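Local coordinates for MarR Like Protein, TVG0766549 (Thermoplasma volcanium, PDB 3LFK) that is of unknown function but, once reported as a mechanosensitive channel, has the winged helix-turn-helix architecture of MarR-like transcriptional regulators and may bind DNA, at residues 9-14 against 32-37; 39-44 against 71-76; 52-57 against 65-70. All coordinates share one frame; numbering follows the deposited sequence.

Overall arrangement
The three contacts illustrate how chemistry follows depth in a small winged-helix protein. Contact 2 is the core example: segments 39-44 and 71-76 meet through buried leucines, its centre about 5 Å from the centre of the chain. Contact 3 uses the first half of the same helix 66-76, joining it to helix 54-60 with aliphatic side chains whose border is charged, and it is nested within the loop that contact 2 closes. Contact 1 is only partly buried; there a lysine of the N-terminal arm meets the turn before helix 36-47 partly through water. Contact 1 closes before the other two open, and touches contact 2 where Lys11 N meets Tyr76 O.

Contact 1: 9-14 against 32-37; sequences ESKVLV and YDMSQD
The side chain of Lys11 runs out from the N-terminal arm and lies across the turn formed by Tyr32, Asp33 and Met34. Its methylenes are extended as far as CE, and the bend at chi4 (-56°) then brings the ammonium beside the carbonyl of Tyr32; CE is 3.1 Å from Tyr32 O. Asp33 and Met34 are both crossed at a slant: NZ comes to 3.9 Å from CB of Asp33, and CE rests 4.0 Å from CG of Met34. Tyr32 starts toward the arm, but its ring leads away into the interior, against helix 94-116.

With positive phi values at both Tyr32 and Asp33, the turn presents Tyr32 O to the end of the lysine, while Asp33 O is met through a water. Two waters fill out the contact. One accepts from Lys11 NZ at 2.8 Å and lies within donating distance of Tyr32 O and Asp33 OD2, though not all the acceptors around it can be served at once; the other also accepts from NZ and donates to Asp33 O at 3.1 Å. Lys11 NZ and Asp33 OD2, 4.8 Å apart, lie near each other without touching; the first water bridges them, and a mild attraction between their opposite charges is likely. A lysine of the N-terminal arm, partly through two waters, thus joins the turn leading into helix 36-47 of the winged helix-turn-helix fold.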
ATOM      1  N   GLU A   9     -11.059   4.887   9.147  1.00 21.11           N
ATOM      2  CA  GLU A   9     -12.019   3.900   8.681  1.00 22.83           C
ATOM      3  C   GLU A   9     -11.395   2.843   7.771  1.00 20.15           C
ATOM      4  O   GLU A   9     -10.465   3.142   7.007  1.00 20.53           O
ATOM      5  CB  GLU A   9     -13.160   4.618   7.938  1.00 27.24           C
ATOM      6  CG  GLU A   9     -14.275   3.695   7.479  1.00 38.07           C
ATOM      7  CD  GLU A   9     -15.458   4.437   6.853  1.00 56.28           C
ATOM      8  OE1 GLU A   9     -15.265   5.153   5.839  1.00 55.76           O
ATOM      9  OE2 GLU A   9     -16.588   4.296   7.378  1.00 58.91           O
ATOM     10  N   SER A  10     -11.871   1.603   7.860  1.00 19.74           N
ATOM     11  CA  SER A  10     -11.377   0.545   6.993  1.00 16.98           C
ATOM     12  C   SER A  10     -11.708   0.850   5.543  1.00 18.05           C
ATOM     13  O   SER A  10     -12.764   1.423   5.259  1.00 20.74           O
ATOM     14  CB  SER A  10     -12.037  -0.785   7.342  1.00 19.16           C
ATOM     15  OG  SER A  10     -11.702  -1.780   6.424  1.00 20.53           O
ATOM     16  N   LYS A  11     -10.806   0.501   4.628  1.00 18.61           N
ATOM     17  CA  LYS A  11     -11.089   0.681   3.210  1.00 15.83           C
ATOM     18  C   LYS A  11     -11.398  -0.670   2.598  1.00 18.90           C
ATOM     19  O   LYS A  11     -11.613  -0.781   1.384  1.00 22.23           O
ATOM     20  CB  LYS A  11      -9.902   1.293   2.460  1.00 16.53           C
ATOM     21  CG  LYS A  11      -9.561   2.699   2.911  1.00 16.26           C
ATOM     22  CD  LYS A  11      -8.541   3.317   1.945  1.00 17.66           C
ATOM     23  CE  LYS A  11      -8.165   4.716   2.427  1.00 19.32           C
ATOM     24  NZ  LYS A  11      -9.374   5.603   2.583  1.00 20.58           N
ATOM     25  N   VAL A  12     -11.424  -1.719   3.421  1.00 18.75           N
ATOM     26  CA  VAL A  12     -11.705  -3.034   2.885  1.00 20.21           C
ATOM     27  C   VAL A  12     -13.197  -3.361   3.103  1.00 21.94           C
ATOM     28  O   VAL A  12     -13.642  -3.612   4.232  1.00 26.60           O
ATOM     29  CB  VAL A  12     -10.827  -4.111   3.544  1.00 21.69           C
ATOM     30  CG1 VAL A  12     -11.209  -5.484   3.012  1.00 20.70           C
ATOM     31  CG2 VAL A  12      -9.352  -3.837   3.239  1.00 20.39           C
ATOM     32  N   LEU A  13     -13.959  -3.336   2.014  1.00 24.74           N
ATOM     33  CA  LEU A  13     -15.398  -3.605   2.048  1.00 26.83           C
ATOM     34  C   LEU A  13     -15.650  -5.096   2.018  1.00 24.36           C
ATOM     35  O   LEU A  13     -16.469  -5.617   2.784  1.00 28.42           O
ATOM     36  CB  LEU A  13     -16.077  -2.949   0.851  1.00 28.53           C
ATOM     37  CG  LEU A  13     -16.268  -1.438   0.997  1.00 31.97           C
ATOM     38  CD1 LEU A  13     -16.687  -0.825  -0.337  1.00 30.93           C
ATOM     39  CD2 LEU A  13     -17.308  -1.167   2.077  1.00 39.89           C
ATOM     40  N   VAL A  14     -14.948  -5.767   1.124  1.00 22.23           N
ATOM     41  CA  VAL A  14     -15.035  -7.213   0.989  1.00 27.05           C
ATOM     42  C   VAL A  14     -13.632  -7.736   0.722  1.00 27.10           C
ATOM     43  O   VAL A  14     -12.972  -7.325  -0.235  1.00 24.20           O
ATOM     44  CB  VAL A  14     -15.929  -7.642  -0.201  1.00 29.27           C
ATOM     45  CG1 VAL A  14     -16.093  -9.163  -0.191  1.00 32.79           C
ATOM     46  CG2 VAL A  14     -17.283  -6.964  -0.120  1.00 28.88           C
ATOM     47  N   TYR A  32      -7.495   5.486  -3.912  1.00 16.06           N
ATOM     48  CA  TYR A  32      -8.405   5.017  -2.859  1.00 16.70           C
ATOM     49  C   TYR A  32      -8.432   5.965  -1.683  1.00 16.46           C
ATOM     50  O   TYR A  32      -8.527   5.535  -0.545  1.00 17.52           O
ATOM     51  CB  TYR A  32      -7.996   3.604  -2.400  1.00 16.31           C
ATOM     52  CG  TYR A  32      -7.810   2.618  -3.542  1.00 17.40           C
ATOM     53  CD1 TYR A  32      -6.540   2.378  -4.081  1.00 17.79           C
ATOM     54  CD2 TYR A  32      -8.901   1.941  -4.097  1.00 19.95           C
ATOM     55  CE1 TYR A  32      -6.360   1.494  -5.132  1.00 19.89           C
ATOM     56  CE2 TYR A  32      -8.726   1.035  -5.163  1.00 19.96           C
ATOM     57  CZ  TYR A  32      -7.450   0.823  -5.663  1.00 22.98           C
ATOM     58  OH  TYR A  32      -7.218  -0.085  -6.679  1.00 26.34           O
ATOM     59  N   ASP A  33      -8.331   7.254  -1.976  1.00 16.87           N
ATOM     60  CA  ASP A  33      -8.357   8.315  -0.976  1.00 19.26           C
ATOM     61  C   ASP A  33      -7.174   8.375  -0.023  1.00 18.37           C
ATOM     62  O   ASP A  33      -7.213   9.083   0.983  1.00 23.54           O
ATOM     63  CB  ASP A  33      -9.674   8.269  -0.193  1.00 18.61           C
ATOM     64  CG  ASP A  33     -10.868   8.402  -1.095  1.00 26.65           C
ATOM     65  OD1 ASP A  33     -10.960   9.450  -1.766  1.00 33.87           O
ATOM     66  OD2 ASP A  33     -11.687   7.468  -1.137  1.00 29.27           O
ATOM     67  N   MET A  34      -6.115   7.644  -0.322  1.00 16.17           N
ATOM     68  CA  MET A  34      -4.924   7.707   0.505  1.00 16.48           C
ATOM     69  C   MET A  34      -4.159   8.968   0.158  1.00 17.12           C
ATOM     70  O   MET A  34      -4.222   9.461  -0.976  1.00 21.75           O
ATOM     71  CB  MET A  34      -4.011   6.505   0.236  1.00 17.26           C
ATOM     72  CG  MET A  34      -4.575   5.169   0.776  1.00 16.53           C
ATOM     73  SD  MET A  34      -3.370   3.855   0.562  1.00 19.07           S
ATOM     74  CE  MET A  34      -3.631   3.445  -1.192  1.00 20.46           C
ATOM     75  N   SER A  35      -3.425   9.496   1.130  1.00 16.62           N
ATOM     76  CA  SER A  35      -2.601  10.663   0.846  1.00 16.48           C
ATOM     77  C   SER A  35      -1.303  10.121   0.232  1.00 15.87           C
ATOM     78  O   SER A  35      -1.043   8.916   0.298  1.00 16.35           O
ATOM     79  CB  SER A  35      -2.350  11.445   2.135  1.00 17.40           C
ATOM     80  OG  SER A  35      -2.123  10.580   3.219  1.00 20.31           O
ATOM     81  N   GLN A  36      -0.483  10.998  -0.357  1.00 17.16           N
ATOM     82  CA  GLN A  36       0.736  10.508  -1.025  1.00 17.63           C
ATOM     83  C   GLN A  36       1.743   9.803  -0.113  1.00 16.78           C
ATOM     84  O   GLN A  36       2.405   8.837  -0.528  1.00 18.53           O
ATOM     85  CB  GLN A  36       1.401  11.652  -1.791  1.00 19.32           C
ATOM     86  CG  GLN A  36       2.608  11.195  -2.644  1.00 27.66           C
ATOM     87  CD  GLN A  36       2.277  10.037  -3.584  1.00 32.18           C
ATOM     88  OE1 GLN A  36       1.292  10.088  -4.332  1.00 33.73           O
ATOM     89  NE2 GLN A  36       3.106   8.984  -3.552  1.00 32.67           N
ATOM     90  N   ASP A  37       1.853  10.264   1.135  1.00 17.15           N
ATOM     91  CA  ASP A  37       2.756   9.619   2.072  1.00 17.92           C
ATOM     92  C   ASP A  37       2.343   8.152   2.284  1.00 17.34           C
ATOM     93  O   ASP A  37       3.190   7.252   2.360  1.00 16.43           O
ATOM     94  CB  ASP A  37       2.819  10.399   3.398  1.00 19.15           C
ATOM     95  CG  ASP A  37       1.435  10.704   3.994  1.00 23.79           C
ATOM     96  OD1 ASP A  37       0.412  10.508   3.317  1.00 24.25           O
ATOM     97  OD2 ASP A  37       1.384  11.142   5.155  1.00 26.29           O
TER
HETATM   98  O   HOH W   1     -11.374   5.180   0.640  1.00 23.68           O
HETATM   99  O   HOH W   2      -8.405   8.031   3.616  1.00 41.14           O

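Contact 2: 39-44 against 71-76; sequences VSLLLF and KNLMDY
No flat group enters the meeting of Leu73 with Leu41 and Leu42, yet one ring lies nearby. The ring of Tyr76, one turn beyond Leu73, has Asn72 O over one face, 3.1 Å above the plane and displaced toward the rim. Lys11 of the N-terminal arm makes a cation-pi contact on the opposite face, while the phenol OH at the ring's end is hydrogen-bonded to Glu38. The tyrosine is thus held between its own helix, helix 36-47 and the arm.

The contact itself is wholly aliphatic. Leu73 does the reaching: with CG anti to its carbonyl carbon (chi1 -63°), it directs CD1 into the angle between two successive leucines. The branched end of Leu41 is met obliquely, its CD2 lying 3.7 Å from CD1 of Leu73 and its CG almost as near. At Leu42 the same methyl lies close to the main chain, 3.9 Å from the backbone N and 4.3 Å from CB. One methyl group therefore serves both neighbours, and the closest pair of CA atoms, those of Leu42 and Leu73, is 7.5 Å apart. All three leucines are buried. Around them the interior continues, for Leu41 also packs on Val69 and Leu70, and Leu42 reaches Val99 and Ala100 of helix 94-116. Leucines meeting in this way between helices 36-47 and 66-76 make up part of the hydrophobic core of the winged helix-turn-helix fold, in which the first helix backs the third.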
ATOM      1  N   VAL A  39       0.615   6.257   0.136  1.00 15.89           N
ATOM      2  CA  VAL A  39       0.864   5.525  -1.089  1.00 15.83           C
ATOM      3  C   VAL A  39       2.352   5.183  -1.147  1.00 16.90           C
ATOM      4  O   VAL A  39       2.723   4.052  -1.427  1.00 17.90           O
ATOM      5  CB  VAL A  39       0.475   6.367  -2.315  1.00 14.09           C
ATOM      6  CG1 VAL A  39       0.836   5.614  -3.595  1.00 18.07           C
ATOM      7  CG2 VAL A  39      -1.033   6.633  -2.325  1.00 18.33           C
ATOM      8  N   SER A  40       3.203   6.166  -0.874  1.00 17.81           N
ATOM      9  CA  SER A  40       4.647   5.902  -0.865  1.00 17.70           C
ATOM     10  C   SER A  40       5.014   4.744   0.074  1.00 20.74           C
ATOM     11  O   SER A  40       5.779   3.833  -0.289  1.00 18.81           O
ATOM     12  CB  SER A  40       5.383   7.174  -0.425  1.00 20.90           C
ATOM     13  OG  SER A  40       5.228   8.171  -1.415  1.00 36.15           O
ATOM     14  N   LEU A  41       4.466   4.751   1.292  1.00 17.36           N
ATOM     15  CA  LEU A  41       4.780   3.685   2.217  1.00 16.41           C
ATOM     16  C   LEU A  41       4.242   2.324   1.746  1.00 16.37           C
ATOM     17  O   LEU A  41       4.899   1.313   1.879  1.00 17.15           O
ATOM     18  CB  LEU A  41       4.231   3.999   3.612  1.00 15.68           C
ATOM     19  CG  LEU A  41       4.561   2.885   4.612  1.00 16.91           C
ATOM     20  CD1 LEU A  41       6.083   2.666   4.749  1.00 20.40           C
ATOM     21  CD2 LEU A  41       3.969   3.253   5.967  1.00 19.57           C
ATOM     22  N   LEU A  42       3.018   2.306   1.228  1.00 14.37           N
ATOM     23  CA  LEU A  42       2.438   1.061   0.740  1.00 14.06           C
ATOM     24  C   LEU A  42       3.310   0.446  -0.366  1.00 17.48           C
ATOM     25  O   LEU A  42       3.538  -0.764  -0.390  1.00 18.10           O
ATOM     26  CB  LEU A  42       1.012   1.334   0.219  1.00 15.58           C
ATOM     27  CG  LEU A  42       0.225   0.109  -0.245  1.00 17.59           C
ATOM     28  CD1 LEU A  42      -0.162  -0.717   0.951  1.00 22.05           C
ATOM     29  CD2 LEU A  42      -1.031   0.559  -1.002  1.00 23.62           C
ATOM     30  N   LEU A  43       3.773   1.287  -1.289  1.00 18.93           N
ATOM     31  CA  LEU A  43       4.609   0.799  -2.385  1.00 19.99           C
ATOM     32  C   LEU A  43       5.984   0.383  -1.859  1.00 17.74           C
ATOM     33  O   LEU A  43       6.599  -0.545  -2.388  1.00 21.46           O
ATOM     34  CB  LEU A  43       4.752   1.878  -3.479  1.00 19.42           C
ATOM     35  CG  LEU A  43       3.439   2.247  -4.170  1.00 23.60           C
ATOM     36  CD1 LEU A  43       3.707   3.237  -5.302  1.00 26.58           C
ATOM     37  CD2 LEU A  43       2.764   1.012  -4.696  1.00 26.30           C
ATOM     38  N   PHE A  44       6.463   1.053  -0.821  1.00 19.11           N
ATOM     39  CA  PHE A  44       7.751   0.677  -0.242  1.00 19.20           C
ATOM     40  C   PHE A  44       7.598  -0.749   0.308  1.00 20.38           C
ATOM     41  O   PHE A  44       8.443  -1.612   0.095  1.00 21.75           O
ATOM     42  CB  PHE A  44       8.122   1.658   0.872  1.00 20.21           C
ATOM     43  CG  PHE A  44       9.344   1.261   1.658  1.00 22.62           C
ATOM     44  CD1 PHE A  44      10.616   1.641   1.238  1.00 25.01           C
ATOM     45  CD2 PHE A  44       9.219   0.504   2.820  1.00 20.93           C
ATOM     46  CE1 PHE A  44      11.743   1.266   1.974  1.00 21.25           C
ATOM     47  CE2 PHE A  44      10.335   0.126   3.563  1.00 20.80           C
ATOM     48  CZ  PHE A  44      11.600   0.508   3.136  1.00 23.92           C
ATOM     49  N   LYS A  71       0.256   3.282  10.767  1.00 17.76           N
ATOM     50  CA  LYS A  71      -0.980   3.042  11.506  1.00 16.50           C
ATOM     51  C   LYS A  71      -2.188   3.310  10.631  1.00 18.73           C
ATOM     52  O   LYS A  71      -3.184   2.626  10.748  1.00 17.53           O
ATOM     53  CB  LYS A  71      -1.058   3.880  12.777  1.00 20.10           C
ATOM     54  CG  LYS A  71      -0.164   3.318  13.873  1.00 23.22           C
ATOM     55  CD  LYS A  71      -0.264   4.172  15.142  1.00 30.75           C
ATOM     56  CE  LYS A  71       1.083   4.336  15.799  1.00 43.38           C
ATOM     57  NZ  LYS A  71       0.998   5.223  16.993  1.00 45.05           N
ATOM     58  N   ASN A  72      -2.110   4.315   9.763  1.00 16.06           N
ATOM     59  CA  ASN A  72      -3.237   4.540   8.848  1.00 15.68           C
ATOM     60  C   ASN A  72      -3.402   3.339   7.900  1.00 14.90           C
ATOM     61  O   ASN A  72      -4.518   2.878   7.663  1.00 16.16           O
ATOM     62  CB  ASN A  72      -3.033   5.837   8.046  1.00 16.63           C
ATOM     63  CG  ASN A  72      -3.421   7.051   8.844  1.00 23.82           C
ATOM     64  OD1 ASN A  72      -4.521   7.102   9.392  1.00 28.62           O
ATOM     65  ND2 ASN A  72      -2.539   8.033   8.919  1.00 27.14           N
ATOM     66  N   LEU A  73      -2.302   2.820   7.351  1.00 15.53           N
ATOM     67  CA  LEU A  73      -2.401   1.665   6.460  1.00 15.38           C
ATOM     68  C   LEU A  73      -2.977   0.473   7.191  1.00 14.89           C
ATOM     69  O   LEU A  73      -3.694  -0.324   6.584  1.00 16.44           O
ATOM     70  CB  LEU A  73      -1.041   1.295   5.864  1.00 14.64           C
ATOM     71  CG  LEU A  73      -0.430   2.379   4.980  1.00 16.59           C
ATOM     72  CD1 LEU A  73       0.882   1.839   4.449  1.00 16.50           C
ATOM     73  CD2 LEU A  73      -1.340   2.752   3.825  1.00 17.56           C
ATOM     74  N   MET A  74      -2.657   0.344   8.481  1.00 14.08           N
ATOM     75  CA  MET A  74      -3.219  -0.758   9.268  1.00 15.36           C
ATOM     76  C   MET A  74      -4.717  -0.551   9.496  1.00 14.58           C
ATOM     77  O   MET A  74      -5.498  -1.512   9.357  1.00 15.65           O
ATOM     78  CB  MET A  74      -2.464  -0.882  10.587  1.00 15.27           C
ATOM     79  CG  MET A  74      -1.032  -1.276  10.336  1.00 15.04           C
ATOM     80  SD  MET A  74      -0.059  -1.263  11.925  1.00 24.46           S
ATOM     81  CE  MET A  74      -0.351   0.131  12.538  1.00 31.56           C
ATOM     82  N   ASP A  75      -5.105   0.670   9.841  1.00 16.83           N
ATOM     83  CA  ASP A  75      -6.510   0.987  10.066  1.00 15.72           C
ATOM     84  C   ASP A  75      -7.306   0.759   8.760  1.00 16.73           C
ATOM     85  O   ASP A  75      -8.439   0.321   8.797  1.00 17.90           O
ATOM     86  CB  ASP A  75      -6.686   2.441  10.477  1.00 18.48           C
ATOM     87  CG  ASP A  75      -6.148   2.742  11.862  1.00 17.63           C
ATOM     88  OD1 ASP A  75      -5.775   1.807  12.608  1.00 21.06           O
ATOM     89  OD2 ASP A  75      -6.092   3.945  12.188  1.00 22.69           O
ATOM     90  N   TYR A  76      -6.695   1.037   7.604  1.00 15.67           N
ATOM     91  CA  TYR A  76      -7.405   0.836   6.329  1.00 15.10           C
ATOM     92  C   TYR A  76      -7.599  -0.632   5.984  1.00 14.73           C
ATOM     93  O   TYR A  76      -8.404  -0.970   5.118  1.00 17.71           O
ATOM     94  CB  TYR A  76      -6.619   1.440   5.142  1.00 15.27           C
ATOM     95  CG  TYR A  76      -6.374   2.916   5.192  1.00 14.39           C
ATOM     96  CD1 TYR A  76      -7.217   3.781   5.851  1.00 14.28           C
ATOM     97  CD2 TYR A  76      -5.269   3.455   4.521  1.00 16.64           C
ATOM     98  CE1 TYR A  76      -6.992   5.147   5.859  1.00 16.42           C
ATOM     99  CE2 TYR A  76      -5.028   4.811   4.507  1.00 16.53           C
ATOM    100  CZ  TYR A  76      -5.880   5.665   5.173  1.00 17.07           C
ATOM    101  OH  TYR A  76      -5.650   7.017   5.161  1.00 21.33           O
TER

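Contact 3: 52-57 against 65-70; sequences IPLYRI and DPESVL
Leu54 and Leu70 both carry CG anti to the backbone nitrogen (chi1 177° and 178°), and this first torsion carries their branched ends toward each other between helices 54-60 and 66-76, the two helices of the helix-turn-helix motif. CD1 of Leu54 comes to 3.8 Å from CD2 of Leu70, the chains meeting at a slant. Ile57 splits its branches between two partners. CG2, the branch opposite the backbone nitrogen, slides past the ring of Pro66 in the reverse direction and stops 3.9 Å from its CB, whereas CD1, at the end of the other branch, approaches Leu70 CD2 at 4.3 Å. Leu70 thus joins Leu54 and Ile57, and both it and Ile57 pack further on Ile90 of strand 87-92.

At the more exposed border the chemistry changes. OE2 of Glu67 comes to 4.4 Å from CD2 of Leu54, but its stronger partner is Lys58, with which OE2 forms a salt bridge across the same pair of helices. By analogy with other winged helices, 66-76 occupies the position of the DNA-recognition helix, although no DNA contact is established here. Its first turn is capped by Asp65 at the N-cap: Ser68 N donates to Asp65 OD1 at 3.2 Å, with an N-H...O angle of 147°, arriving from above the carboxylate plane.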
ATOM      1  N   ILE A  52       8.526  -6.825   6.068  1.00 29.92           N
ATOM      2  CA  ILE A  52       9.791  -6.178   6.465  1.00 28.97           C
ATOM      3  C   ILE A  52       9.851  -5.749   7.960  1.00 31.20           C
ATOM      4  O   ILE A  52       8.820  -5.471   8.583  1.00 27.43           O
ATOM      5  CB  ILE A  52       9.980  -4.934   5.544  1.00 29.49           C
ATOM      6  CG1 ILE A  52      11.376  -4.327   5.684  1.00 33.32           C
ATOM      7  CG2 ILE A  52       8.974  -3.864   5.916  1.00 27.76           C
ATOM      8  CD1 ILE A  52      11.633  -3.202   4.672  1.00 30.08           C
ATOM      9  N   PRO A  53      11.055  -5.712   8.568  1.00 28.60           N
ATOM     10  CA  PRO A  53      11.173  -5.300   9.978  1.00 26.28           C
ATOM     11  C   PRO A  53      10.771  -3.835  10.177  1.00 25.85           C
ATOM     12  O   PRO A  53      11.040  -2.985   9.317  1.00 24.10           O
ATOM     13  CB  PRO A  53      12.667  -5.496  10.274  1.00 32.84           C
ATOM     14  CG  PRO A  53      13.034  -6.632   9.395  1.00 33.31           C
ATOM     15  CD  PRO A  53      12.332  -6.285   8.091  1.00 30.87           C
ATOM     16  N   LEU A  54      10.152  -3.515  11.309  1.00 25.77           N
ATOM     17  CA  LEU A  54       9.751  -2.135  11.540  1.00 24.74           C
ATOM     18  C   LEU A  54      10.937  -1.163  11.508  1.00 26.77           C
ATOM     19  O   LEU A  54      10.820  -0.053  10.999  1.00 24.37           O
ATOM     20  CB  LEU A  54       8.994  -2.001  12.872  1.00 30.43           C
ATOM     21  CG  LEU A  54       8.579  -0.584  13.271  1.00 29.38           C
ATOM     22  CD1 LEU A  54       7.466  -0.039  12.351  1.00 24.30           C
ATOM     23  CD2 LEU A  54       8.080  -0.628  14.703  1.00 33.41           C
ATOM     24  N   TYR A  55      12.103  -1.577  12.010  1.00 27.44           N
ATOM     25  CA  TYR A  55      13.221  -0.645  12.005  1.00 25.22           C
ATOM     26  C   TYR A  55      13.631  -0.219  10.584  1.00 22.80           C
ATOM     27  O   TYR A  55      14.154   0.869  10.394  1.00 24.85           O
ATOM     28  CB  TYR A  55      14.416  -1.215  12.810  1.00 27.76           C
ATOM     29  CG  TYR A  55      15.228  -2.258  12.103  1.00 27.41           C
ATOM     30  CD1 TYR A  55      16.135  -1.903  11.105  1.00 26.52           C
ATOM     31  CD2 TYR A  55      15.058  -3.610  12.393  1.00 32.11           C
ATOM     32  CE1 TYR A  55      16.847  -2.874  10.408  1.00 32.26           C
ATOM     33  CE2 TYR A  55      15.762  -4.585  11.705  1.00 36.24           C
ATOM     34  CZ  TYR A  55      16.652  -4.211  10.714  1.00 35.23           C
ATOM     35  OH  TYR A  55      17.340  -5.182  10.029  1.00 46.76           O
ATOM     36  N   ARG A  56      13.393  -1.052   9.576  1.00 22.36           N
ATOM     37  CA  ARG A  56      13.748  -0.633   8.221  1.00 21.37           C
ATOM     38  C   ARG A  56      12.804   0.472   7.748  1.00 25.16           C
ATOM     39  O   ARG A  56      13.203   1.381   7.019  1.00 26.42           O
ATOM     40  CB  ARG A  56      13.713  -1.814   7.244  1.00 21.55           C
ATOM     41  CG  ARG A  56      14.780  -2.873   7.540  1.00 23.56           C
ATOM     42  CD  ARG A  56      14.954  -3.860   6.384  1.00 25.60           C
ATOM     43  NE  ARG A  56      15.281  -3.175   5.141  1.00 23.44           N
ATOM     44  CZ  ARG A  56      15.262  -3.750   3.941  1.00 22.99           C
ATOM     45  NH1 ARG A  56      14.938  -5.031   3.822  1.00 24.73           N
ATOM     46  NH2 ARG A  56      15.526  -3.037   2.857  1.00 26.76           N
ATOM     47  N   ILE A  57      11.542   0.395   8.169  1.00 23.95           N
ATOM     48  CA  ILE A  57      10.580   1.417   7.786  1.00 24.28           C
ATOM     49  C   ILE A  57      10.996   2.764   8.372  1.00 31.55           C
ATOM     50  O   ILE A  57      10.909   3.788   7.709  1.00 31.40           O
ATOM     51  CB  ILE A  57       9.172   1.017   8.261  1.00 28.34           C
ATOM     52  CG1 ILE A  57       8.696  -0.155   7.413  1.00 24.05           C
ATOM     53  CG2 ILE A  57       8.200   2.205   8.164  1.00 31.34           C
ATOM     54  CD1 ILE A  57       7.462  -0.827   7.953  1.00 27.69           C
ATOM     55  N   ASP A  65       7.204  10.787  10.188  1.00 27.59           N
ATOM     56  CA  ASP A  65       6.525  10.013  11.200  1.00 23.22           C
ATOM     57  C   ASP A  65       6.013   8.741  10.528  1.00 26.14           C
ATOM     58  O   ASP A  65       4.815   8.598  10.285  1.00 22.34           O
ATOM     59  CB  ASP A  65       5.364  10.827  11.792  1.00 25.24           C
ATOM     60  CG  ASP A  65       4.767  10.195  13.056  1.00 24.91           C
ATOM     61  OD1 ASP A  65       5.090   9.035  13.385  1.00 27.51           O
ATOM     62  OD2 ASP A  65       3.938  10.853  13.728  1.00 24.97           O
ATOM     63  N   PRO A  66       6.926   7.809  10.214  1.00 23.62           N
ATOM     64  CA  PRO A  66       6.595   6.533   9.562  1.00 23.93           C
ATOM     65  C   PRO A  66       5.533   5.750  10.310  1.00 23.56           C
ATOM     66  O   PRO A  66       4.643   5.130   9.696  1.00 21.93           O
ATOM     67  CB  PRO A  66       7.928   5.781   9.567  1.00 30.15           C
ATOM     68  CG  PRO A  66       8.944   6.858   9.607  1.00 37.41           C
ATOM     69  CD  PRO A  66       8.363   7.856  10.553  1.00 30.16           C
ATOM     70  N   GLU A  67       5.638   5.735  11.631  1.00 25.23           N
ATOM     71  CA  GLU A  67       4.669   4.989  12.424  1.00 24.53           C
ATOM     72  C   GLU A  67       3.253   5.498  12.262  1.00 19.30           C
ATOM     73  O   GLU A  67       2.310   4.710  12.259  1.00 21.46           O
ATOM     74  CB  GLU A  67       5.050   4.973  13.906  1.00 31.05           C
ATOM     75  CG  GLU A  67       6.424   4.369  14.129  1.00 37.65           C
ATOM     76  CD  GLU A  67       6.758   4.174  15.585  1.00 47.24           C
ATOM     77  OE1 GLU A  67       5.973   4.616  16.456  1.00 47.83           O
ATOM     78  OE2 GLU A  67       7.817   3.577  15.854  1.00 49.89           O
ATOM     79  N   SER A  68       3.081   6.810  12.142  1.00 20.78           N
ATOM     80  CA  SER A  68       1.737   7.355  11.971  1.00 20.23           C
ATOM     81  C   SER A  68       1.190   6.948  10.607  1.00 17.75           C
ATOM     82  O   SER A  68       0.008   6.597  10.474  1.00 18.29           O
ATOM     83  CB  SER A  68       1.758   8.886  12.054  1.00 19.49           C
ATOM     84  OG  SER A  68       0.467   9.425  11.811  1.00 29.19           O
ATOM     85  N   VAL A  69       2.043   7.016   9.589  1.00 17.95           N
ATOM     86  CA  VAL A  69       1.609   6.639   8.242  1.00 16.37           C
ATOM     87  C   VAL A  69       1.233   5.144   8.230  1.00 16.40           C
ATOM     88  O   VAL A  69       0.188   4.747   7.680  1.00 17.56           O
ATOM     89  CB  VAL A  69       2.726   6.895   7.199  1.00 16.99           C
ATOM     90  CG1 VAL A  69       2.200   6.593   5.795  1.00 17.43           C
ATOM     91  CG2 VAL A  69       3.170   8.356   7.242  1.00 19.85           C
ATOM     92  N   LEU A  70       2.075   4.326   8.845  1.00 16.42           N
ATOM     93  CA  LEU A  70       1.825   2.880   8.912  1.00 16.20           C
ATOM     94  C   LEU A  70       0.513   2.589   9.653  1.00 17.59           C
ATOM     95  O   LEU A  70      -0.246   1.726   9.214  1.00 15.96           O
ATOM     96  CB  LEU A  70       2.987   2.175   9.624  1.00 18.09           C
ATOM     97  CG  LEU A  70       2.835   0.655   9.803  1.00 18.95           C
ATOM     98  CD1 LEU A  70       2.621  -0.054   8.458  1.00 23.15           C
ATOM     99  CD2 LEU A  70       4.096   0.110  10.501  1.00 22.27           C
TER